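Local coordinates for fructooligosaccharide ABC transporter substrate-binding protein FusA (PDB 5G5Y) that captures short- and long-chain fructooligosaccharides, preferring tetrasaccharides and larger, and delivers them to an ABC transporter for import, at residues F183-G188 against E246-D251. Residues are numbered along the deposited sequence; the frame is centred on the assembly and turned at random.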
loop_
_atom_site.group_PDB
_atom_site.type_symbol
_atom_site.label_atom_id
_atom_site.label_comp_id
_atom_site.label_asym_id
_atom_site.label_seq_id
_atom_site.Cartn_x
_atom_site.Cartn_y
_atom_site.Cartn_z
ATOM N N PHE A 183 15.385 7.394 19.591
ATOM C CA PHE A 183 14.208 6.697 19.005
ATOM C C PHE A 183 13.206 7.730 18.502
ATOM O O PHE A 183 12.806 8.615 19.239
ATOM C CB PHE A 183 13.599 5.839 20.119
ATOM C CG PHE A 183 12.556 4.849 19.687
ATOM C CD1 PHE A 183 12.920 3.570 19.272
ATOM C CD2 PHE A 183 11.195 5.130 19.836
ATOM C CE1 PHE A 183 11.968 2.620 18.937
ATOM C CE2 PHE A 183 10.236 4.166 19.501
ATOM C CZ PHE A 183 10.628 2.932 19.052
ATOM N N SER A 184 12.821 7.641 17.223
ATOM C CA SER A 184 11.864 8.575 16.651
ATOM C C SER A 184 10.904 7.879 15.704
ATOM O O SER A 184 11.162 6.776 15.237
ATOM C CB SER A 184 12.573 9.710 15.910
ATOM O OG SER A 184 11.670 10.779 15.746
ATOM N N PHE A 185 9.789 8.546 15.471
ATOM C CA PHE A 185 8.711 8.062 14.643
ATOM C C PHE A 185 7.784 9.204 14.416
ATOM O O PHE A 185 7.906 10.275 15.066
ATOM C CB PHE A 185 7.984 6.907 15.353
ATOM C CG PHE A 185 7.569 7.234 16.775
ATOM C CD1 PHE A 185 6.370 7.902 17.040
ATOM C CD2 PHE A 185 8.383 6.886 17.827
ATOM C CE1 PHE A 185 5.993 8.203 18.373
ATOM C CE2 PHE A 185 8.006 7.172 19.155
ATOM C CZ PHE A 185 6.813 7.830 19.421
ATOM N N ILE A 186 6.895 9.023 13.449
ATOM C CA ILE A 186 5.723 9.877 13.270
ATOM C C ILE A 186 4.534 9.034 13.692
ATOM O O ILE A 186 4.158 8.079 13.020
ATOM C CB ILE A 186 5.545 10.413 11.838
ATOM C CG1 ILE A 186 6.819 11.147 11.363
ATOM C CG2 ILE A 186 4.345 11.356 11.749
ATOM C CD1 ILE A 186 6.736 11.651 9.956
ATOM N N SER A 187 3.920 9.425 14.786
ATOM C CA SER A 187 2.828 8.639 15.383
ATOM C C SER A 187 1.522 8.583 14.588
ATOM O O SER A 187 1.012 9.580 14.063
ATOM C CB SER A 187 2.537 9.138 16.802
ATOM O OG SER A 187 1.532 8.322 17.436
ATOM N N GLY A 188 0.961 7.379 14.515
ATOM C CA GLY A 188 -0.344 7.155 13.953
ATOM C C GLY A 188 -0.327 6.121 12.844
ATOM O O GLY A 188 0.416 5.145 12.921
ATOM N N GLU A 246 9.720 15.624 19.971
ATOM C CA GLU A 246 8.712 16.037 18.994
ATOM C C GLU A 246 7.933 14.885 18.316
ATOM O O GLU A 246 7.155 15.140 17.409
ATOM C CB GLU A 246 9.394 16.838 17.862
ATOM C CG GLU A 246 10.310 17.994 18.251
ATOM C CD GLU A 246 10.848 18.697 16.991
ATOM O OE1 GLU A 246 11.825 18.220 16.363
ATOM O OE2 GLU A 246 10.253 19.716 16.598
ATOM N N ALA A 247 8.135 13.645 18.745
ATOM C CA ALA A 247 7.606 12.470 18.038
ATOM C C ALA A 247 6.088 12.504 17.841
ATOM O O ALA A 247 5.583 12.022 16.823
ATOM C CB ALA A 247 8.017 11.197 18.753
ATOM N N PHE A 248 5.359 13.098 18.787
ATOM C CA PHE A 248 3.907 13.212 18.653
ATOM C C PHE A 248 3.416 14.508 18.019
ATOM O O PHE A 248 2.219 14.680 17.819
ATOM C CB PHE A 248 3.252 12.964 20.016
ATOM C CG PHE A 248 3.492 11.591 20.534
ATOM C CD1 PHE A 248 2.649 10.543 20.164
ATOM C CD2 PHE A 248 4.571 11.328 21.388
ATOM C CE1 PHE A 248 2.888 9.257 20.633
ATOM C CE2 PHE A 248 4.806 10.044 21.858
ATOM C CZ PHE A 248 3.967 9.004 21.481
ATOM N N GLU A 249 4.332 15.407 17.670
ATOM C CA GLU A 249 3.984 16.729 17.109
ATOM C C GLU A 249 4.494 16.989 15.702
ATOM O O GLU A 249 3.845 17.672 14.933
ATOM C CB GLU A 249 4.538 17.819 18.020
ATOM C CG GLU A 249 3.772 17.923 19.311
ATOM C CD GLU A 249 4.437 18.846 20.309
ATOM O OE1 GLU A 249 5.670 18.759 20.490
ATOM O OE2 GLU A 249 3.717 19.657 20.927
ATOM N N HIS A 250 5.654 16.464 15.362
ATOM C CA HIS A 250 6.277 16.833 14.094
ATOM C C HIS A 250 5.619 16.228 12.855
ATOM O O HIS A 250 4.832 15.281 12.934
ATOM C CB HIS A 250 7.770 16.555 14.125
ATOM C CG HIS A 250 8.131 15.118 14.329
ATOM N ND1 HIS A 250 9.394 14.747 14.676
ATOM C CD2 HIS A 250 7.412 13.971 14.253
ATOM C CE1 HIS A 250 9.460 13.436 14.812
ATOM N NE2 HIS A 250 8.266 12.941 14.559
ATOM N N ASP A 251 5.932 16.819 11.710
ATOM C CA ASP A 251 5.438 16.365 10.435
ATOM C C ASP A 251 6.580 15.776 9.627
ATOM O O ASP A 251 7.700 15.740 10.092
ATOM C CB ASP A 251 4.678 17.490 9.702
ATOM C CG ASP A 251 5.565 18.672 9.270
ATOM O OD1 ASP A 251 6.816 18.653 9.389
ATOM O OD2 ASP A 251 4.952 19.661 8.807
HETATM O O HOH W 1 3.758 12.716 15.125
#
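F185 packs against A247 and F248, and its backbone O accepts a hydrogen bond from H250 NE2. The A247 methyl sits over one face of the F185 ring, a CH-pi contact with A247 CB 3.8 Å from the ring centroid. The edge of the same ring points at the face of F248. This pair is T-shaped, with planes at 81° and CZ of F185 3.7 Å from CZ of F248. S187 packs as closely, its CB and OG along the CD1–CE1 side of F248, while its OG bonds R450. Helix 429-455 also packs on F248.

H250 CG lies between backbone N and carbonyl carbon (chi1 62°), which lays one ring face against E246 O and A247 N and lets NE2 meet F185 O. H250 NE2 donates to F185 O at 2.7 Å in a nearly straight bond. The acceptor lies close to the imidazole plane, but the donor is tilted 34° from the carbonyl plane. S184 OG, bonded to D244, sits at the ring edge, 3.6 Å from H250 CE1.

The side of I186 and D251 is looser. I186 CG1 meets the imidazole obliquely, 3.9 Å from H250 NE2. I186 CD1 is 4.1 Å from backbone C of the exposed D251. A water donates to A247 O at 2.6 Å and accepts a weak bond from S187 N.

The contact joins the loop after edge strand 181-183 to the turn before helix 252-260, whose N-cap is D251. I186 lies about 8 Å, side chain to side chain, from substrate-binding N191. H250 ND1 pairs with K258 NZ. This is consistent with a neutral imidazole protonated on NE2 and held at both nitrogens.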